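Local coordinates for protein anopheles gambiae adenosine kinase (Anopheles gambiae, PDB 3LOO) that phosphorylates adenosine to AMP as an adenosine kinase of the pfkB carbohydrate kinase family, and binds bis(adenosine)-5'-tetraphosphate, which probably mimics both substrates, at residues F187-K199 with F220-V232. Residues are numbered along the deposited sequence; the frame is centred on the assembly and turned at random.
Sequences FTVSFESALSVAK and FYKNNLEEIFPYV
F187 and I228 meet from opposite directions, ring carbon CZ against methyl CG2 at 4.1 Å. The same ring reaches L225 CD1 through CE2. F187 CB also lies beside the Y221 ring. I228 is a knob in a hole formed by F191, A194, L195 and A198. Its CG1 is anti to the backbone N (chi1 -158°). This carries the branch to the other helix, where I228 CG1 sits 3.9 Å from A198 CB and I228 CD1 approaches the A194 carbonyl.

Y231 continues the contact one turn later. Y231 CB packs on A198 CB at 3.7 Å. K199 CG lies over one face of the Y231 ring in a CH-pi contact, 3.8 Å from the centroid, and P230 CB is on the opposite face. The extended lysine chain then passes the phenol, with K199 CE 3.6 Å from Y231 OH.

The N224 amide stacks on one face of the F191 ring with the planes 5° apart, and N224 CB sits over the ring centre. L195 CB lies off the opposite face, toward the rim, while I228 CB and E227 OE1 meet the edge, OE1 in plane. At the other end, T188 OG1 and Y221 OH share a hydrogen bond of 2.9 Å.

The helices 187-199 and 222-228 run nearly parallel, at 12°. They belong to successive beta-alpha-beta crossovers on one side of the large mixed sheet, where F187 and L225 both touch M210 of strand 207-211. The side chain of T188 is about 6 Å from the bound bis(adenosine)-5'-tetraphosphate, so this end of the contact adjoins the ligand pocket.

Across the interface, apolar and aromatic packing predominates. The hydroxyl pair adds a directional link near the ligand, while N224 and E227 meet F191 through weaker face and edge contacts.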
ATOM      1  N   PHE A 187       2.376  10.027   0.441  1.00 25.38           N
ATOM      2  CA  PHE A 187       2.325  11.418   0.981  1.00 25.95           C
ATOM      3  C   PHE A 187       3.705  12.025   1.240  1.00 25.57           C
ATOM      4  O   PHE A 187       3.889  13.253   1.109  1.00 24.42           O
ATOM      5  CB  PHE A 187       1.496  11.511   2.256  1.00 25.36           C
ATOM      6  CG  PHE A 187       0.028  11.231   2.075  1.00 26.80           C
ATOM      7  CD1 PHE A 187      -0.472  10.567   0.937  1.00 25.00           C
ATOM      8  CD2 PHE A 187      -0.853  11.577   3.087  1.00 29.70           C
ATOM      9  CE1 PHE A 187      -1.829  10.290   0.832  1.00 26.46           C
ATOM     10  CE2 PHE A 187      -2.197  11.304   2.977  1.00 28.25           C
ATOM     11  CZ  PHE A 187      -2.685  10.653   1.857  1.00 26.26           C
ATOM     12  N   THR A 188       4.680  11.174   1.578  1.00 25.46           N
ATOM     13  CA  THR A 188       6.077  11.613   1.756  1.00 25.49           C
ATOM     14  C   THR A 188       6.553  12.252   0.464  1.00 26.97           C
ATOM     15  O   THR A 188       7.301  13.242   0.468  1.00 26.09           O
ATOM     16  CB  THR A 188       7.018  10.410   2.084  1.00 25.88           C
ATOM     17  OG1 THR A 188       6.516   9.730   3.221  1.00 22.70           O
ATOM     18  CG2 THR A 188       8.479  10.859   2.343  1.00 26.16           C
ATOM     19  N   VAL A 189       6.085  11.700  -0.656  1.00 27.18           N
ATOM     20  CA  VAL A 189       6.651  12.059  -1.940  1.00 29.04           C
ATOM     21  C   VAL A 189       5.833  13.116  -2.689  1.00 28.96           C
ATOM     22  O   VAL A 189       6.411  14.022  -3.268  1.00 29.73           O
ATOM     23  CB  VAL A 189       6.858  10.797  -2.814  1.00 29.29           C
ATOM     24  CG1 VAL A 189       7.223  11.171  -4.190  1.00 32.46           C
ATOM     25  CG2 VAL A 189       7.940   9.892  -2.166  1.00 28.79           C
ATOM     26  N   SER A 190       4.509  12.966  -2.727  1.00 28.33           N
ATOM     27  CA  SER A 190       3.689  13.913  -3.476  1.00 27.51           C
ATOM     28  C   SER A 190       2.268  13.879  -3.002  1.00 27.05           C
ATOM     29  O   SER A 190       1.379  13.331  -3.693  1.00 25.92           O
ATOM     30  CB  SER A 190       3.722  13.604  -4.999  1.00 28.64           C
ATOM     31  OG  SER A 190       3.274  14.741  -5.739  1.00 27.73           O
ATOM     32  N   PHE A 191       2.033  14.451  -1.828  1.00 26.19           N
ATOM     33  CA  PHE A 191       0.675  14.575  -1.336  1.00 27.01           C
ATOM     34  C   PHE A 191      -0.195  15.350  -2.339  1.00 27.51           C
ATOM     35  O   PHE A 191      -1.393  15.099  -2.464  1.00 26.59           O
ATOM     36  CB  PHE A 191       0.609  15.260   0.052  1.00 26.35           C
ATOM     37  CG  PHE A 191      -0.793  15.580   0.481  1.00 27.41           C
ATOM     38  CD1 PHE A 191      -1.676  14.558   0.833  1.00 28.42           C
ATOM     39  CD2 PHE A 191      -1.250  16.904   0.503  1.00 29.27           C
ATOM     40  CE1 PHE A 191      -2.970  14.839   1.191  1.00 27.44           C
ATOM     41  CE2 PHE A 191      -2.560  17.196   0.882  1.00 26.68           C
ATOM     42  CZ  PHE A 191      -3.414  16.173   1.221  1.00 27.04           C
ATOM     43  N   GLU A 192       0.418  16.332  -2.986  1.00 28.29           N
ATOM     44  CA  GLU A 192      -0.256  17.240  -3.915  1.00 30.30           C
ATOM     45  C   GLU A 192      -0.856  16.420  -5.103  1.00 29.64           C
ATOM     46  O   GLU A 192      -1.968  16.685  -5.553  1.00 28.89           O
ATOM     47  CB  GLU A 192       0.821  18.206  -4.382  1.00 32.10           C
ATOM     48  CG  GLU A 192       0.452  19.404  -5.190  1.00 40.36           C
ATOM     49  CD  GLU A 192       1.597  19.766  -6.149  1.00 47.66           C
ATOM     50  OE1 GLU A 192       2.765  19.385  -5.885  1.00 51.56           O
ATOM     51  OE2 GLU A 192       1.325  20.392  -7.198  1.00 53.43           O
ATOM     52  N   SER A 193      -0.126  15.401  -5.565  1.00 28.78           N
ATOM     53  CA  SER A 193      -0.635  14.507  -6.627  1.00 27.94           C
ATOM     54  C   SER A 193      -1.782  13.655  -6.106  1.00 27.51           C
ATOM     55  O   SER A 193      -2.795  13.521  -6.786  1.00 26.77           O
ATOM     56  CB  SER A 193       0.457  13.581  -7.178  1.00 26.43           C
ATOM     57  OG  SER A 193       1.469  14.277  -7.837  1.00 27.96           O
ATOM     58  N   ALA A 194      -1.628  13.103  -4.899  1.00 26.49           N
ATOM     59  CA  ALA A 194      -2.658  12.221  -4.316  1.00 26.36           C
ATOM     60  C   ALA A 194      -3.951  13.025  -4.151  1.00 26.57           C
ATOM     61  O   ALA A 194      -5.037  12.529  -4.458  1.00 26.05           O
ATOM     62  CB  ALA A 194      -2.225  11.665  -2.955  1.00 24.69           C
ATOM     63  N   LEU A 195      -3.836  14.249  -3.620  1.00 26.12           N
ATOM     64  CA  LEU A 195      -5.029  15.073  -3.388  1.00 27.11           C
ATOM     65  C   LEU A 195      -5.713  15.475  -4.721  1.00 27.34           C
ATOM     66  O   LEU A 195      -6.935  15.479  -4.850  1.00 27.48           O
ATOM     67  CB  LEU A 195      -4.669  16.325  -2.564  1.00 27.25           C
ATOM     68  CG  LEU A 195      -5.792  17.317  -2.285  1.00 27.98           C
ATOM     69  CD1 LEU A 195      -6.816  16.633  -1.430  1.00 28.15           C
ATOM     70  CD2 LEU A 195      -5.276  18.642  -1.623  1.00 28.93           C
ATOM     71  N   SER A 196      -4.897  15.863  -5.685  1.00 28.09           N
ATOM     72  CA  SER A 196      -5.393  16.294  -6.980  1.00 28.83           C
ATOM     73  C   SER A 196      -6.203  15.136  -7.611  1.00 28.05           C
ATOM     74  O   SER A 196      -7.314  15.318  -8.090  1.00 28.10           O
ATOM     75  CB  SER A 196      -4.186  16.676  -7.812  1.00 28.64           C
ATOM     76  OG  SER A 196      -4.567  16.885  -9.123  1.00 34.59           O
ATOM     77  N   VAL A 197      -5.687  13.917  -7.507  1.00 27.29           N
ATOM     78  CA  VAL A 197      -6.361  12.742  -8.080  1.00 25.68           C
ATOM     79  C   VAL A 197      -7.631  12.460  -7.298  1.00 26.23           C
ATOM     80  O   VAL A 197      -8.659  12.145  -7.895  1.00 25.88           O
ATOM     81  CB  VAL A 197      -5.397  11.516  -8.156  1.00 25.90           C
ATOM     82  CG1 VAL A 197      -6.156  10.186  -8.332  1.00 23.82           C
ATOM     83  CG2 VAL A 197      -4.388  11.733  -9.258  1.00 24.10           C
ATOM     84  N   ALA A 198      -7.584  12.620  -5.966  1.00 25.01           N
ATOM     85  CA  ALA A 198      -8.765  12.380  -5.118  1.00 25.33           C
ATOM     86  C   ALA A 198      -9.919  13.346  -5.387  1.00 25.72           C
ATOM     87  O   ALA A 198     -11.088  12.934  -5.411  1.00 25.81           O
ATOM     88  CB  ALA A 198      -8.376  12.352  -3.583  1.00 25.05           C
ATOM     89  N   LYS A 199      -9.597  14.622  -5.597  1.00 26.38           N
ATOM     90  CA  LYS A 199     -10.618  15.619  -5.934  1.00 27.92           C
ATOM     91  C   LYS A 199     -11.285  15.361  -7.305  1.00 28.38           C
ATOM     92  O   LYS A 199     -12.502  15.498  -7.438  1.00 28.54           O
ATOM     93  CB  LYS A 199     -10.010  17.028  -5.916  1.00 27.17           C
ATOM     94  CG  LYS A 199      -9.828  17.598  -4.499  1.00 28.56           C
ATOM     95  CD  LYS A 199      -9.094  18.928  -4.585  1.00 30.04           C
ATOM     96  CE  LYS A 199      -8.990  19.609  -3.220  1.00 30.93           C
ATOM     97  NZ  LYS A 199      -8.080  20.823  -3.329  1.00 34.31           N
ATOM     98  N   PHE A 220       3.013  12.099  11.067  1.00 25.92           N
ATOM     99  CA  PHE A 220       3.812  13.096  10.321  1.00 24.63           C
ATOM    100  C   PHE A 220       2.966  14.054   9.464  1.00 25.17           C
ATOM    101  O   PHE A 220       3.379  15.181   9.165  1.00 24.60           O
ATOM    102  CB  PHE A 220       4.781  12.389   9.363  1.00 25.15           C
ATOM    103  CG  PHE A 220       6.045  11.813  10.008  1.00 25.50           C
ATOM    104  CD1 PHE A 220       6.184  11.654  11.397  1.00 25.28           C
ATOM    105  CD2 PHE A 220       7.074  11.372   9.188  1.00 24.89           C
ATOM    106  CE1 PHE A 220       7.342  11.077  11.956  1.00 26.39           C
ATOM    107  CE2 PHE A 220       8.247  10.765   9.743  1.00 29.88           C
ATOM    108  CZ  PHE A 220       8.377  10.630  11.138  1.00 25.98           C
ATOM    109  N   TYR A 221       1.800  13.591   9.011  1.00 25.89           N
ATOM    110  CA  TYR A 221       1.056  14.346   7.986  1.00 27.14           C
ATOM    111  C   TYR A 221      -0.422  14.420   8.381  1.00 27.93           C
ATOM    112  O   TYR A 221      -1.337  14.077   7.591  1.00 27.38           O
ATOM    113  CB  TYR A 221       1.218  13.683   6.599  1.00 26.48           C
ATOM    114  CG  TYR A 221       2.591  13.176   6.289  1.00 26.67           C
ATOM    115  CD1 TYR A 221       3.674  14.056   6.080  1.00 25.31           C
ATOM    116  CD2 TYR A 221       2.817  11.792   6.146  1.00 27.81           C
ATOM    117  CE1 TYR A 221       4.964  13.570   5.782  1.00 25.30           C
ATOM    118  CE2 TYR A 221       4.063  11.315   5.809  1.00 25.45           C
ATOM    119  CZ  TYR A 221       5.134  12.193   5.654  1.00 26.13           C
ATOM    120  OH  TYR A 221       6.363  11.660   5.352  1.00 28.77           O
ATOM    121  N   LYS A 222      -0.663  14.840   9.622  1.00 27.52           N
ATOM    122  CA  LYS A 222      -2.017  14.802  10.160  1.00 27.79           C
ATOM    123  C   LYS A 222      -2.960  15.680   9.343  1.00 27.78           C
ATOM    124  O   LYS A 222      -4.080  15.258   8.998  1.00 27.21           O
ATOM    125  CB  LYS A 222      -2.046  15.247  11.619  1.00 28.11           C
ATOM    126  CG  LYS A 222      -3.370  14.980  12.267  1.00 31.65           C
ATOM    127  CD  LYS A 222      -3.964  16.257  12.784  1.00 36.12           C
ATOM    128  CE  LYS A 222      -5.382  16.032  13.263  1.00 37.13           C
ATOM    129  NZ  LYS A 222      -5.645  16.795  14.499  1.00 39.82           N
ATOM    130  N   ASN A 223      -2.535  16.906   9.058  1.00 28.62           N
ATOM    131  CA  ASN A 223      -3.382  17.811   8.309  1.00 30.07           C
ATOM    132  C   ASN A 223      -3.648  17.380   6.841  1.00 30.50           C
ATOM    133  O   ASN A 223      -4.752  17.587   6.328  1.00 31.16           O
ATOM    134  CB  ASN A 223      -2.891  19.260   8.421  1.00 31.18           C
ATOM    135  CG  ASN A 223      -3.125  19.840   9.836  1.00 33.39           C
ATOM    136  OD1 ASN A 223      -4.037  19.427  10.551  1.00 35.89           O
ATOM    137  ND2 ASN A 223      -2.294  20.778  10.229  1.00 36.77           N
ATOM    138  N   ASN A 224      -2.648  16.790   6.192  1.00 29.97           N
ATOM    139  CA  ASN A 224      -2.813  16.232   4.842  1.00 30.00           C
ATOM    140  C   ASN A 224      -3.912  15.189   4.839  1.00 29.59           C
ATOM    141  O   ASN A 224      -4.772  15.172   3.959  1.00 28.98           O
ATOM    142  CB  ASN A 224      -1.519  15.570   4.347  1.00 29.26           C
ATOM    143  CG  ASN A 224      -0.454  16.567   3.931  1.00 30.25           C
ATOM    144  OD1 ASN A 224      -0.692  17.765   3.795  1.00 30.62           O
ATOM    145  ND2 ASN A 224       0.720  16.064   3.703  1.00 30.22           N
ATOM    146  N   LEU A 225      -3.860  14.326   5.837  1.00 28.82           N
ATOM    147  CA  LEU A 225      -4.816  13.285   6.043  1.00 29.99           C
ATOM    148  C   LEU A 225      -6.231  13.856   6.193  1.00 30.75           C
ATOM    149  O   LEU A 225      -7.188  13.397   5.539  1.00 29.92           O
ATOM    150  CB  LEU A 225      -4.423  12.543   7.296  1.00 29.60           C
ATOM    151  CG  LEU A 225      -4.519  11.036   7.334  1.00 32.32           C
ATOM    152  CD1 LEU A 225      -4.338  10.427   5.956  1.00 30.85           C
ATOM    153  CD2 LEU A 225      -3.458  10.541   8.325  1.00 28.75           C
ATOM    154  N   GLU A 226      -6.351  14.874   7.041  1.00 30.52           N
ATOM    155  CA  GLU A 226      -7.584  15.597   7.217  1.00 31.09           C
ATOM    156  C   GLU A 226      -8.073  16.203   5.902  1.00 30.90           C
ATOM    157  O   GLU A 226      -9.266  16.132   5.620  1.00 31.88           O
ATOM    158  CB  GLU A 226      -7.395  16.733   8.232  1.00 31.10           C
ATOM    159  CG  GLU A 226      -7.312  16.274   9.669  1.00 37.45           C
ATOM    160  CD  GLU A 226      -7.664  17.401  10.643  1.00 40.86           C
ATOM    161  OE1 GLU A 226      -7.058  18.494  10.540  1.00 42.05           O
ATOM    162  OE2 GLU A 226      -8.593  17.207  11.448  1.00 43.46           O
ATOM    163  N   GLU A 227      -7.177  16.848   5.149  1.00 29.61           N
ATOM    164  CA  GLU A 227      -7.559  17.500   3.921  1.00 29.88           C
ATOM    165  C   GLU A 227      -8.036  16.485   2.815  1.00 29.27           C
ATOM    166  O   GLU A 227      -8.939  16.791   2.021  1.00 28.95           O
ATOM    167  CB  GLU A 227      -6.411  18.380   3.386  1.00 30.35           C
ATOM    168  CG  GLU A 227      -6.864  19.267   2.189  1.00 32.03           C
ATOM    169  CD  GLU A 227      -5.783  20.166   1.603  1.00 34.30           C
ATOM    170  OE1 GLU A 227      -4.585  19.996   1.878  1.00 37.50           O
ATOM    171  OE2 GLU A 227      -6.132  21.071   0.836  1.00 37.75           O
ATOM    172  N   ILE A 228      -7.462  15.279   2.786  1.00 28.53           N
ATOM    173  CA  ILE A 228      -7.812  14.297   1.732  1.00 27.36           C
ATOM    174  C   ILE A 228      -9.010  13.413   2.134  1.00 27.08           C
ATOM    175  O   ILE A 228      -9.708  12.873   1.271  1.00 27.10           O
ATOM    176  CB  ILE A 228      -6.591  13.409   1.324  1.00 26.40           C
ATOM    177  CG1 ILE A 228      -6.793  12.819  -0.090  1.00 26.47           C
ATOM    178  CG2 ILE A 228      -6.379  12.252   2.346  1.00 26.21           C
ATOM    179  CD1 ILE A 228      -5.457  12.289  -0.754  1.00 23.13           C
ATOM    180  N   PHE A 229      -9.246  13.254   3.435  1.00 26.43           N
ATOM    181  CA  PHE A 229     -10.303  12.386   3.896  1.00 27.53           C
ATOM    182  C   PHE A 229     -11.710  12.562   3.288  1.00 27.20           C
ATOM    183  O   PHE A 229     -12.369  11.547   3.082  1.00 27.03           O
ATOM    184  CB  PHE A 229     -10.413  12.349   5.417  1.00 28.12           C
ATOM    185  CG  PHE A 229      -9.546  11.297   6.054  1.00 32.58           C
ATOM    186  CD1 PHE A 229      -9.043  10.246   5.305  1.00 33.42           C
ATOM    187  CD2 PHE A 229      -9.207  11.380   7.402  1.00 34.60           C
ATOM    188  CE1 PHE A 229      -8.218   9.272   5.896  1.00 38.83           C
ATOM    189  CE2 PHE A 229      -8.399  10.402   8.007  1.00 36.26           C
ATOM    190  CZ  PHE A 229      -7.902   9.348   7.253  1.00 39.03           C
ATOM    191  N   PRO A 230     -12.172  13.814   2.995  1.00 26.93           N
ATOM    192  CA  PRO A 230     -13.515  13.960   2.392  1.00 26.64           C
ATOM    193  C   PRO A 230     -13.654  13.204   1.067  1.00 25.86           C
ATOM    194  O   PRO A 230     -14.741  12.835   0.660  1.00 24.71           O
ATOM    195  CB  PRO A 230     -13.612  15.493   2.132  1.00 26.47           C
ATOM    196  CG  PRO A 230     -12.756  16.093   3.323  1.00 27.80           C
ATOM    197  CD  PRO A 230     -11.556  15.138   3.282  1.00 27.89           C
ATOM    198  N   TYR A 231     -12.527  12.978   0.398  1.00 26.88           N
ATOM    199  CA  TYR A 231     -12.515  12.366  -0.920  1.00 25.71           C
ATOM    200  C   TYR A 231     -12.155  10.905  -0.849  1.00 25.73           C
ATOM    201  O   TYR A 231     -11.994  10.253  -1.879  1.00 27.06           O
ATOM    202  CB  TYR A 231     -11.506  13.082  -1.795  1.00 26.36           C
ATOM    203  CG  TYR A 231     -11.631  14.576  -1.734  1.00 27.63           C
ATOM    204  CD1 TYR A 231     -12.632  15.252  -2.455  1.00 29.81           C
ATOM    205  CD2 TYR A 231     -10.796  15.325  -0.903  1.00 30.52           C
ATOM    206  CE1 TYR A 231     -12.755  16.646  -2.386  1.00 28.26           C
ATOM    207  CE2 TYR A 231     -10.931  16.714  -0.800  1.00 28.41           C
ATOM    208  CZ  TYR A 231     -11.905  17.362  -1.546  1.00 33.08           C
ATOM    209  OH  TYR A 231     -11.994  18.738  -1.481  1.00 32.33           O
ATOM    210  N   VAL A 232     -12.021  10.380   0.351  1.00 25.33           N
ATOM    211  CA  VAL A 232     -11.689   8.948   0.505  1.00 24.19           C
ATOM    212  C   VAL A 232     -12.934   8.099   0.595  1.00 24.01           C
ATOM    213  O   VAL A 232     -13.718   8.263   1.530  1.00 25.09           O
ATOM    214  CB  VAL A 232     -10.748   8.717   1.695  1.00 23.98           C
ATOM    215  CG1 VAL A 232     -10.584   7.244   1.981  1.00 22.02           C
ATOM    216  CG2 VAL A 232      -9.366   9.369   1.374  1.00 23.65           C
TER